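Local structure of proliferating cell nuclear antigen (Entamoeba histolytica, 3P91) at residues A[18-23]-A[245-250]; A[22-27]-A[51-56]; A[31-34]-A[39-42]; A[146-151]-A[226-231]. The protein probably acts as a DNA sliding clamp that raises the processivity of DNA polymerase delta during replication. All coordinates share one frame; numbering follows the deposited sequence.

In the fold
All four contacts involve the large antiparallel sheet that spans the two domains. Three lay a helix on it, and interaction 3 joins two of its strands. Interactions 1 and 2 both start from helix 14-25, share Glu22 and Ser23, and have centres about 8 Å apart; their strands, 247-253 and 52-57, are neighbours. Interaction 3 is the hairpin 30-36/39-45. It follows the helix in the chain and touches interaction 2, with centres about 11 Å apart. Interaction 4 joins helix 145-158 to strand 227-232, with its centre about 24 Å from that of interaction 3, across the chain's centre. Interactions 3 and 4 are nested within the chain closed by interaction 1. That long closure ties the N-terminal domain to the C-terminal one.

Interaction 1 (A[18-23]-A[245-250]); sequences KRVVES and EACVLK
Ser23 and Val20 of helix 14-25 face Leu249 and Cys247 of strand 247-253. The two pairs lie about one turn of the helix apart. At the Ser23 end the serine offers its methylene, not its hydroxyl. Ser23 CB meets Leu249 CD2 at 3.9 Å, and the CB bonds of both residues point toward the opposite segment. The leucine reaches the helix because its CG lies anti to the backbone N (chi1 175°), and one methyl branch does the touching. At the Val20 end the meeting is looser. Val20 CG2 stands 4.2 Å from Cys247 SG, an apolar methyl-to-sulfur contact. Here the cysteine points toward the helix, while the valine bond runs along the interface.

The Ser23 hydroxyl is turned back to its own helix. Ser23 OG donates to Arg19 O at 2.7 Å. The hydroxyl is tilted from the carbonyl plane. Ser23 N donates to the same Arg19 O at 3.1 Å, from the opposite face of that plane. Arg19 O is thus gripped from two sides, and the polar end of a buried serine is satisfied within the helix.

Leu55 touches Val20, Cys247 and Leu249, joining the two pairs. Ser221 and Leu224 also touch Leu249. A helix of the N-terminal domain therefore rests on a strand from the end of the C-terminal domain. This is typical of the DNA clamp fold of PCNA, in which helices pack on sheets that run continuously between domains.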
loop_
_atom_site.group_PDB
_atom_site.type_symbol
_atom_site.label_atom_id
_atom_site.label_comp_id
_atom_site.label_asym_id
_atom_site.label_seq_id
_atom_site.Cartn_x
_atom_site.Cartn_y
_atom_site.Cartn_z
ATOM N N LYS A 18 -10.025 -4.034 -20.039
ATOM C CA LYS A 18 -9.769 -4.041 -18.606
ATOM C C LYS A 18 -10.230 -2.739 -17.977
ATOM O O LYS A 18 -10.866 -2.733 -16.927
ATOM C CB LYS A 18 -8.280 -4.246 -18.338
ATOM C CG LYS A 18 -7.745 -5.570 -18.862
ATOM C CD LYS A 18 -6.243 -5.716 -18.651
ATOM C CE LYS A 18 -5.899 -5.795 -17.181
ATOM N NZ LYS A 18 -4.497 -6.232 -17.013
ATOM N N ARG A 19 -9.902 -1.633 -18.628
ATOM C CA ARG A 19 -10.312 -0.315 -18.160
ATOM C C ARG A 19 -11.822 -0.128 -18.226
ATOM O O ARG A 19 -12.428 0.451 -17.331
ATOM C CB ARG A 19 -9.612 0.755 -18.981
ATOM C CG ARG A 19 -8.140 0.744 -18.753
ATOM C CD ARG A 19 -7.404 1.600 -19.744
ATOM N NE ARG A 19 -6.003 1.691 -19.349
ATOM C CZ ARG A 19 -5.036 2.193 -20.106
ATOM N NH1 ARG A 19 -5.317 2.652 -21.321
ATOM N NH2 ARG A 19 -3.787 2.227 -19.648
ATOM N N VAL A 20 -12.425 -0.625 -19.298
ATOM C CA VAL A 20 -13.871 -0.604 -19.435
ATOM C C VAL A 20 -14.524 -1.286 -18.239
ATOM O O VAL A 20 -15.390 -0.711 -17.578
ATOM C CB VAL A 20 -14.292 -1.304 -20.733
ATOM C CG1 VAL A 20 -15.751 -1.735 -20.680
ATOM C CG2 VAL A 20 -14.020 -0.408 -21.915
ATOM N N VAL A 21 -14.086 -2.507 -17.957
ATOM C CA VAL A 21 -14.662 -3.314 -16.885
ATOM C C VAL A 21 -14.480 -2.741 -15.465
ATOM O O VAL A 21 -15.365 -2.881 -14.619
ATOM C CB VAL A 21 -14.166 -4.768 -16.976
ATOM C CG1 VAL A 21 -14.604 -5.568 -15.769
ATOM C CG2 VAL A 21 -14.688 -5.392 -18.244
ATOM N N GLU A 22 -13.348 -2.100 -15.197
ATOM C CA GLU A 22 -13.169 -1.393 -13.929
ATOM C C GLU A 22 -14.152 -0.242 -13.795
ATOM O O GLU A 22 -14.903 -0.150 -12.827
ATOM C CB GLU A 22 -11.751 -0.847 -13.815
ATOM C CG GLU A 22 -10.744 -1.916 -13.511
ATOM C CD GLU A 22 -11.279 -2.892 -12.494
ATOM O OE1 GLU A 22 -11.431 -4.083 -12.839
ATOM O OE2 GLU A 22 -11.564 -2.463 -11.353
ATOM N N SER A 23 -14.129 0.644 -14.780
ATOM C CA SER A 23 -15.015 1.785 -14.805
ATOM C C SER A 23 -16.449 1.331 -14.617
ATOM O O SER A 23 -17.198 1.907 -13.839
ATOM C CB SER A 23 -14.863 2.510 -16.133
ATOM O OG SER A 23 -13.494 2.781 -16.384
ATOM N N GLU A 245 -10.291 5.616 -27.700
ATOM C CA GLU A 245 -9.931 5.436 -29.105
ATOM C C GLU A 245 -11.142 5.151 -30.011
ATOM O O GLU A 245 -11.606 6.031 -30.746
ATOM C CB GLU A 245 -8.874 4.335 -29.244
ATOM N N ALA A 246 -11.642 3.919 -29.968
ATOM C CA ALA A 246 -12.838 3.549 -30.726
ATOM C C ALA A 246 -13.881 3.071 -29.738
ATOM O O ALA A 246 -14.445 1.987 -29.861
ATOM C CB ALA A 246 -12.522 2.459 -31.729
ATOM N N CYS A 247 -14.125 3.901 -28.743
ATOM C CA CYS A 247 -14.883 3.481 -27.594
ATOM C C CYS A 247 -15.348 4.736 -26.888
ATOM O O CYS A 247 -14.689 5.770 -26.952
ATOM C CB CYS A 247 -13.970 2.674 -26.684
ATOM S SG CYS A 247 -14.635 2.342 -25.059
ATOM N N VAL A 248 -16.492 4.659 -26.228
ATOM C CA VAL A 248 -16.971 5.797 -25.473
ATOM C C VAL A 248 -17.848 5.311 -24.344
ATOM O O VAL A 248 -18.568 4.326 -24.484
ATOM C CB VAL A 248 -17.737 6.805 -26.361
ATOM C CG1 VAL A 248 -19.005 6.179 -26.916
ATOM C CG2 VAL A 248 -18.038 8.100 -25.583
ATOM N N LEU A 249 -17.754 5.993 -23.210
ATOM C CA LEU A 249 -18.507 5.626 -22.029
ATOM C C LEU A 249 -19.238 6.863 -21.558
ATOM O O LEU A 249 -18.660 7.941 -21.510
ATOM C CB LEU A 249 -17.559 5.128 -20.947
ATOM C CG LEU A 249 -18.206 4.808 -19.600
ATOM C CD1 LEU A 249 -19.214 3.679 -19.751
ATOM C CD2 LEU A 249 -17.153 4.459 -18.554
ATOM N N LYS A 250 -20.515 6.726 -21.231
ATOM C CA LYS A 250 -21.281 7.880 -20.784
ATOM C C LYS A 250 -22.169 7.559 -19.605
ATOM O O LYS A 250 -22.707 6.455 -19.505
ATOM C CB LYS A 250 -22.145 8.436 -21.908
ATOM C CG LYS A 250 -21.378 9.062 -23.028
ATOM C CD LYS A 250 -22.329 9.341 -24.148
ATOM C CE LYS A 250 -21.650 9.978 -25.330
ATOM N NZ LYS A 250 -22.659 10.147 -26.410
#

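Interaction 2 (A[22-27]-A[51-56]); sequences ESLKST and SLVSLL
Leu24 of helix 14-25 packs on Val53 and Leu55 of strand 52-57. This is the helix-on-sheet layer of the N-terminal DNA clamp domain. Leu24 divides its two methyls between the strand residues. Leu24 CD2 meets Val53 CG1 at 3.9 Å. Leu24 CD1 lies 4.3 Å from Leu55 CD2. The Leu24 and Val53 side chains cross obliquely. Both strand residues point their CB bonds toward the helix.

The other branch of Val53 serves Thr27. Val53 CG2 lies anti to the carbonyl carbon and is 3.8 Å from Thr27 OG1. One valine thus touches two residues, with a separate methyl for each.

Further out, Leu24 also touches Leu77 of helix 77-84. On the sheet side, backbone bonds hold Val53 to Cys44 and Leu55 to Val42 of strand 39-45, while Leu52 pairs with Tyr252 and Ser54 with Lys250 of strand 247-253. The strand is thus held on both edges. Away from the interface, Lys25 NZ forms a salt bridge with Glu22 OE2.

Thr27 is held by the Leu24 carbonyl. Thr27 OG1 donates to Leu24 O at 3.1 Å, with a C=O...OG1 angle of 132°. Thr27 N reaches the same Leu24 O, also at 3.1 Å, and from the same face of the carbonyl plane.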
loop_
_atom_site.group_PDB
_atom_site.type_symbol
_atom_site.label_atom_id
_atom_site.label_comp_id
_atom_site.label_asym_id
_atom_site.label_seq_id
_atom_site.Cartn_x
_atom_site.Cartn_y
_atom_site.Cartn_z
ATOM N N GLU A 22 -13.348 -2.100 -15.197
ATOM C CA GLU A 22 -13.169 -1.393 -13.929
ATOM C C GLU A 22 -14.152 -0.242 -13.795
ATOM O O GLU A 22 -14.903 -0.150 -12.827
ATOM C CB GLU A 22 -11.751 -0.847 -13.815
ATOM C CG GLU A 22 -10.744 -1.916 -13.511
ATOM C CD GLU A 22 -11.279 -2.892 -12.494
ATOM O OE1 GLU A 22 -11.431 -4.083 -12.839
ATOM O OE2 GLU A 22 -11.564 -2.463 -11.353
ATOM N N SER A 23 -14.129 0.644 -14.780
ATOM C CA SER A 23 -15.015 1.785 -14.805
ATOM C C SER A 23 -16.449 1.331 -14.617
ATOM O O SER A 23 -17.198 1.907 -13.839
ATOM C CB SER A 23 -14.863 2.510 -16.133
ATOM O OG SER A 23 -13.494 2.781 -16.384
ATOM N N LEU A 24 -16.819 0.283 -15.333
ATOM C CA LEU A 24 -18.174 -0.225 -15.294
ATOM C C LEU A 24 -18.554 -0.712 -13.925
ATOM O O LEU A 24 -19.650 -0.454 -13.450
ATOM C CB LEU A 24 -18.315 -1.396 -16.252
ATOM C CG LEU A 24 -18.751 -1.107 -17.683
ATOM C CD1 LEU A 24 -18.903 -2.420 -18.429
ATOM C CD2 LEU A 24 -20.050 -0.331 -17.707
ATOM N N LYS A 25 -17.646 -1.444 -13.300
ATOM C CA LYS A 25 -18.001 -2.224 -12.126
ATOM C C LYS A 25 -18.105 -1.374 -10.866
ATOM O O LYS A 25 -18.659 -1.809 -9.861
ATOM C CB LYS A 25 -17.048 -3.409 -11.965
ATOM C CG LYS A 25 -16.053 -3.317 -10.846
ATOM C CD LYS A 25 -15.530 -4.714 -10.543
ATOM C CE LYS A 25 -14.686 -4.749 -9.291
ATOM N NZ LYS A 25 -13.468 -3.922 -9.481
ATOM N N SER A 26 -17.596 -0.149 -10.949
ATOM C CA SER A 26 -17.771 0.849 -9.900
ATOM C C SER A 26 -19.216 1.356 -9.815
ATOM O O SER A 26 -19.633 1.871 -8.780
ATOM C CB SER A 26 -16.828 2.037 -10.131
ATOM O OG SER A 26 -15.463 1.656 -10.031
ATOM N N THR A 27 -19.980 1.216 -10.894
ATOM C CA THR A 27 -21.332 1.764 -10.918
ATOM C C THR A 27 -22.426 0.711 -11.106
ATOM O O THR A 27 -23.596 0.964 -10.822
ATOM C CB THR A 27 -21.464 2.831 -12.007
ATOM O OG1 THR A 27 -21.317 2.211 -13.290
ATOM C CG2 THR A 27 -20.385 3.904 -11.834
ATOM N N SER A 51 -29.214 6.402 -11.972
ATOM C CA SER A 51 -28.562 6.958 -13.137
ATOM C C SER A 51 -28.495 5.934 -14.250
ATOM O O SER A 51 -28.966 4.805 -14.118
ATOM C CB SER A 51 -27.149 7.410 -12.781
ATOM O OG SER A 51 -26.352 6.298 -12.399
ATOM N N LEU A 52 -27.879 6.338 -15.350
ATOM C CA LEU A 52 -27.849 5.533 -16.549
ATOM C C LEU A 52 -26.407 5.393 -16.978
ATOM O O LEU A 52 -25.647 6.360 -16.931
ATOM C CB LEU A 52 -28.644 6.239 -17.648
ATOM C CG LEU A 52 -29.581 5.484 -18.588
ATOM C CD1 LEU A 52 -28.847 4.909 -19.800
ATOM C CD2 LEU A 52 -30.339 4.406 -17.829
ATOM N N VAL A 53 -26.034 4.183 -17.378
ATOM C CA VAL A 53 -24.732 3.932 -17.973
ATOM C C VAL A 53 -24.923 3.582 -19.440
ATOM O O VAL A 53 -25.843 2.850 -19.790
ATOM C CB VAL A 53 -24.005 2.757 -17.286
ATOM C CG1 VAL A 53 -22.573 2.682 -17.764
ATOM C CG2 VAL A 53 -24.067 2.895 -15.771
ATOM N N SER A 54 -24.046 4.105 -20.292
ATOM C CA SER A 54 -24.102 3.850 -21.725
ATOM C C SER A 54 -22.719 3.584 -22.302
ATOM O O SER A 54 -21.928 4.507 -22.458
ATOM C CB SER A 54 -24.705 5.049 -22.442
ATOM O OG SER A 54 -24.587 4.909 -23.844
ATOM N N LEU A 55 -22.431 2.329 -22.633
ATOM C CA LEU A 55 -21.147 1.984 -23.232
ATOM C C LEU A 55 -21.279 1.533 -24.671
ATOM O O LEU A 55 -22.189 0.791 -25.031
ATOM C CB LEU A 55 -20.442 0.880 -22.441
ATOM C CG LEU A 55 -19.271 0.169 -23.143
ATOM C CD1 LEU A 55 -17.997 1.013 -23.143
ATOM C CD2 LEU A 55 -19.008 -1.191 -22.511
ATOM N N LEU A 56 -20.339 1.979 -25.490
ATOM C CA LEU A 56 -20.225 1.469 -26.834
ATOM C C LEU A 56 -18.770 1.220 -27.185
ATOM O O LEU A 56 -17.994 2.156 -27.325
ATOM C CB LEU A 56 -20.813 2.453 -27.825
ATOM C CG LEU A 56 -20.604 1.998 -29.260
ATOM C CD1 LEU A 56 -21.276 0.647 -29.469
ATOM C CD2 LEU A 56 -21.137 3.039 -30.230
#

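Interaction 3 (A[31-34]-A[39-42]); sequences TNFD and GIAV
The ring of Phe33 carries Val42 on one face and Ile40 at its edge. Val42 CG2 sits over the middle of the Phe33 ring, 3.9 Å from its centroid and 10° off the normal, a CH-pi contact. Ile40 CG2 lies in the ring plane and meets Phe33 CD1 at 3.6 Å. The isoleucine reaches that edge because CG2 is anti to its backbone N.

The other methyl of Val42 serves Thr31. Thr31 OG1 and Val42 CG1 approach tip to tip, 3.4 Å apart. Phe33 also touches Phe17 and Leu24 of helix 14-25, so this side of the hairpin faces that helix.

Strands 30-36 and 39-45 form an antiparallel beta hairpin. Asp34 and Ala41 are a hydrogen-bonded pair. Asp34 N donates to Ala41 O at 3.0 Å, in the carbonyl plane and fairly straight at 158°. Ala41 N returns a bond to Asp34 O, also at 3.0 Å, but bent to 146° and tilted from the plane.

The backbone bonds thus set the register and carry the directional, polar part of the contact. The Phe33, Ile40 and Val42 side chains join the buried side by apolar and CH-pi contacts.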
loop_
_atom_site.group_PDB
_atom_site.type_symbol
_atom_site.label_atom_id
_atom_site.label_comp_id
_atom_site.label_asym_id
_atom_site.label_seq_id
_atom_site.Cartn_x
_atom_site.Cartn_y
_atom_site.Cartn_z
ATOM N N THR A 31 -24.341 -6.950 -15.592
ATOM C CA THR A 31 -24.947 -6.274 -16.729
ATOM C C THR A 31 -24.870 -7.101 -18.003
ATOM O O THR A 31 -24.036 -7.993 -18.137
ATOM C CB THR A 31 -24.343 -4.868 -16.954
ATOM O OG1 THR A 31 -25.173 -4.129 -17.858
ATOM C CG2 THR A 31 -22.938 -4.957 -17.514
ATOM N N ASN A 32 -25.770 -6.812 -18.926
ATOM C CA ASN A 32 -25.756 -7.469 -20.209
ATOM C C ASN A 32 -24.841 -6.756 -21.175
ATOM O O ASN A 32 -24.864 -5.532 -21.293
ATOM C CB ASN A 32 -27.162 -7.534 -20.794
ATOM C CG ASN A 32 -28.003 -8.601 -20.154
ATOM O OD1 ASN A 32 -27.582 -9.749 -20.031
ATOM N ND2 ASN A 32 -29.196 -8.230 -19.728
ATOM N N PHE A 33 -24.023 -7.540 -21.857
ATOM C CA PHE A 33 -23.230 -7.034 -22.951
ATOM C C PHE A 33 -23.912 -7.468 -24.211
ATOM O O PHE A 33 -23.954 -8.651 -24.529
ATOM C CB PHE A 33 -21.823 -7.602 -22.902
ATOM C CG PHE A 33 -20.979 -6.985 -21.847
ATOM C CD1 PHE A 33 -19.906 -6.193 -22.185
ATOM C CD2 PHE A 33 -21.286 -7.164 -20.511
ATOM C CE1 PHE A 33 -19.135 -5.610 -21.206
ATOM C CE2 PHE A 33 -20.515 -6.585 -19.521
ATOM C CZ PHE A 33 -19.441 -5.809 -19.868
ATOM N N ASP A 34 -24.475 -6.499 -24.912
ATOM C CA ASP A 34 -25.156 -6.760 -26.161
ATOM C C ASP A 34 -24.143 -6.670 -27.282
ATOM O O ASP A 34 -23.671 -5.594 -27.629
ATOM C CB ASP A 34 -26.283 -5.749 -26.362
ATOM C CG ASP A 34 -27.296 -5.780 -25.236
ATOM O OD1 ASP A 34 -27.485 -4.740 -24.569
ATOM O OD2 ASP A 34 -27.902 -6.844 -25.010
ATOM N N GLY A 39 -20.720 -3.897 -32.679
ATOM C CA GLY A 39 -19.815 -3.794 -31.551
ATOM C C GLY A 39 -20.378 -4.341 -30.261
ATOM O O GLY A 39 -21.213 -5.236 -30.263
ATOM N N ILE A 40 -19.898 -3.803 -29.148
ATOM C CA ILE A 40 -20.355 -4.219 -27.833
ATOM C C ILE A 40 -20.978 -3.019 -27.127
ATOM O O ILE A 40 -20.404 -1.931 -27.082
ATOM C CB ILE A 40 -19.200 -4.812 -26.998
ATOM C CG1 ILE A 40 -18.499 -5.907 -27.803
ATOM C CG2 ILE A 40 -19.707 -5.355 -25.668
ATOM C CD1 ILE A 40 -17.272 -6.459 -27.155
ATOM N N ALA A 41 -22.166 -3.227 -26.583
ATOM C CA ALA A 41 -22.924 -2.141 -26.007
ATOM C C ALA A 41 -23.437 -2.513 -24.632
ATOM O O ALA A 41 -23.728 -3.675 -24.355
ATOM C CB ALA A 41 -24.086 -1.775 -26.917
ATOM N N VAL A 42 -23.549 -1.506 -23.775
ATOM C CA VAL A 42 -24.180 -1.670 -22.478
ATOM C C VAL A 42 -25.007 -0.429 -22.150
ATOM O O VAL A 42 -24.492 0.677 -22.104
ATOM C CB VAL A 42 -23.138 -1.927 -21.373
ATOM C CG1 VAL A 42 -23.798 -1.910 -19.994
ATOM C CG2 VAL A 42 -22.418 -3.237 -21.623
#

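Interaction 4 (A[146-151]-A[226-231]); sequences AEFLKI and DNVKLS
Phe148 of helix 145-158 lies against Val228 and Leu230 of strand 227-232. Its CG is anti to the backbone N (chi1 -179°), and the CB bond points toward the strand. Starting at the root, Phe148 CB meets Val228 CG1 at 3.7 Å. Next along, Phe148 CG is 3.9 Å from Val228 CG1. On one ortho position, Phe148 CD2 follows at 4.0 Å from Val228 CG1. A single valine methyl therefore covers the base of the side chain, and the two side chains cross at about a right angle.

Further out the partner changes. Phe148 CE1 meets Leu230 CD2 at 3.8 Å. At the tip, Phe148 CZ lies 4.0 Å from Leu230 CD2. Phe148 and Leu230 come from opposite directions, and the methyl approaches the ring obliquely.

The contact belongs to the C-terminal DNA clamp domain, where helix 145-158 packs on the antiparallel sheet. Strand 227-232 lies between strands 238-244 and 139-144 in that sheet. Met240 and Leu143, one from each of these neighbours, also touch Phe148, as does Ala219 from a loop.

The start of the helix stays close to the start of the strand. Ala146 N and Asp226 O are 4.3 Å apart, and Asp226 has a backbone hydrogen bond with Ser145. On the helix, Lys150 NZ forms a salt bridge with Asp154 and a hydrogen bond to the backbone O of Ala86 of a neighbouring subunit.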
loop_
_atom_site.group_PDB
_atom_site.type_symbol
_atom_site.label_atom_id
_atom_site.label_comp_id
_atom_site.label_asym_id
_atom_site.label_seq_id
_atom_site.Cartn_x
_atom_site.Cartn_y
_atom_site.Cartn_z
ATOM N N ALA A 146 -8.196 13.073 -14.901
ATOM C CA ALA A 146 -7.444 12.765 -13.694
ATOM C C ALA A 146 -7.541 13.888 -12.659
ATOM O O ALA A 146 -7.587 13.628 -11.456
ATOM C CB ALA A 146 -5.995 12.476 -14.039
ATOM N N GLU A 147 -7.569 15.133 -13.124
ATOM C CA GLU A 147 -7.761 16.268 -12.226
ATOM C C GLU A 147 -9.198 16.291 -11.738
ATOM O O GLU A 147 -9.471 16.640 -10.593
ATOM C CB GLU A 147 -7.417 17.590 -12.912
ATOM N N PHE A 148 -10.123 15.904 -12.605
ATOM C CA PHE A 148 -11.513 15.823 -12.189
ATOM C C PHE A 148 -11.728 14.728 -11.146
ATOM O O PHE A 148 -12.551 14.866 -10.240
ATOM C CB PHE A 148 -12.437 15.594 -13.379
ATOM C CG PHE A 148 -13.880 15.537 -12.997
ATOM C CD1 PHE A 148 -14.544 16.682 -12.594
ATOM C CD2 PHE A 148 -14.568 14.340 -13.010
ATOM C CE1 PHE A 148 -15.875 16.633 -12.231
ATOM C CE2 PHE A 148 -15.891 14.287 -12.643
ATOM C CZ PHE A 148 -16.549 15.432 -12.257
ATOM N N LEU A 149 -10.990 13.635 -11.274
ATOM C CA LEU A 149 -11.104 12.560 -10.308
ATOM C C LEU A 149 -10.572 13.012 -8.951
ATOM O O LEU A 149 -11.186 12.771 -7.909
ATOM C CB LEU A 149 -10.340 11.333 -10.795
ATOM C CG LEU A 149 -10.258 10.176 -9.807
ATOM C CD1 LEU A 149 -11.639 9.801 -9.300
ATOM C CD2 LEU A 149 -9.571 9.004 -10.463
ATOM N N LYS A 150 -9.425 13.672 -8.967
ATOM C CA LYS A 150 -8.822 14.151 -7.733
ATOM C C LYS A 150 -9.848 14.947 -6.955
ATOM O O LYS A 150 -9.992 14.799 -5.739
ATOM C CB LYS A 150 -7.627 15.042 -8.048
ATOM C CG LYS A 150 -7.000 15.662 -6.830
ATOM C CD LYS A 150 -5.986 16.716 -7.227
ATOM C CE LYS A 150 -5.022 17.001 -6.085
ATOM N NZ LYS A 150 -5.730 17.206 -4.788
ATOM N N ILE A 151 -10.567 15.789 -7.684
ATOM C CA ILE A 151 -11.520 16.688 -7.079
ATOM C C ILE A 151 -12.662 15.919 -6.454
ATOM O O ILE A 151 -13.013 16.155 -5.307
ATOM C CB ILE A 151 -12.057 17.675 -8.098
ATOM C CG1 ILE A 151 -10.914 18.548 -8.618
ATOM C CG2 ILE A 151 -13.147 18.529 -7.477
ATOM C CD1 ILE A 151 -11.349 19.584 -9.629
ATOM N N ASP A 226 -8.048 10.684 -21.533
ATOM C CA ASP A 226 -7.241 11.743 -20.923
ATOM C C ASP A 226 -8.093 12.839 -20.290
ATOM O O ASP A 226 -7.792 13.324 -19.194
ATOM C CB ASP A 226 -6.287 12.355 -21.949
ATOM C CG ASP A 226 -5.012 11.548 -22.115
ATOM O OD1 ASP A 226 -4.400 11.185 -21.085
ATOM O OD2 ASP A 226 -4.628 11.273 -23.273
ATOM N N ASN A 227 -9.157 13.212 -20.992
ATOM C CA ASN A 227 -10.088 14.226 -20.525
ATOM C C ASN A 227 -11.482 13.662 -20.241
ATOM O O ASN A 227 -11.859 12.617 -20.766
ATOM C CB ASN A 227 -10.183 15.355 -21.553
ATOM C CG ASN A 227 -8.906 16.177 -21.639
ATOM O OD1 ASN A 227 -8.318 16.538 -20.624
ATOM N ND2 ASN A 227 -8.478 16.480 -22.854
ATOM N N VAL A 228 -12.241 14.356 -19.400
ATOM C CA VAL A 228 -13.643 14.017 -19.178
ATOM C C VAL A 228 -14.519 15.138 -19.716
ATOM O O VAL A 228 -14.174 16.309 -19.580
ATOM C CB VAL A 228 -13.958 13.798 -17.686
ATOM C CG1 VAL A 228 -13.619 15.032 -16.881
ATOM C CG2 VAL A 228 -15.425 13.416 -17.505
ATOM N N LYS A 229 -15.639 14.785 -20.337
ATOM C CA LYS A 229 -16.563 15.796 -20.823
ATOM C C LYS A 229 -17.886 15.792 -20.068
ATOM O O LYS A 229 -18.621 14.807 -20.076
ATOM C CB LYS A 229 -16.809 15.655 -22.322
ATOM C CG LYS A 229 -17.360 16.925 -22.943
ATOM C CD LYS A 229 -17.655 16.750 -24.405
ATOM C CE LYS A 229 -18.902 15.926 -24.601
ATOM N NZ LYS A 229 -19.363 15.974 -26.014
ATOM N N LEU A 230 -18.178 16.914 -19.419
ATOM C CA LEU A 230 -19.414 17.077 -18.685
ATOM C C LEU A 230 -20.335 18.007 -19.455
ATOM O O LEU A 230 -20.018 19.178 -19.667
ATOM C CB LEU A 230 -19.140 17.680 -17.316
ATOM C CG LEU A 230 -18.128 17.043 -16.365
ATOM C CD1 LEU A 230 -16.735 17.001 -16.968
ATOM C CD2 LEU A 230 -18.105 17.832 -15.066
ATOM N N SER A 231 -21.478 17.482 -19.870
ATOM C CA SER A 231 -22.489 18.289 -20.524
ATOM C C SER A 231 -23.521 18.702 -19.495
ATOM O O SER A 231 -24.230 17.866 -18.942
ATOM C CB SER A 231 -23.135 17.506 -21.650
ATOM O OG SER A 231 -22.190 17.254 -22.667
#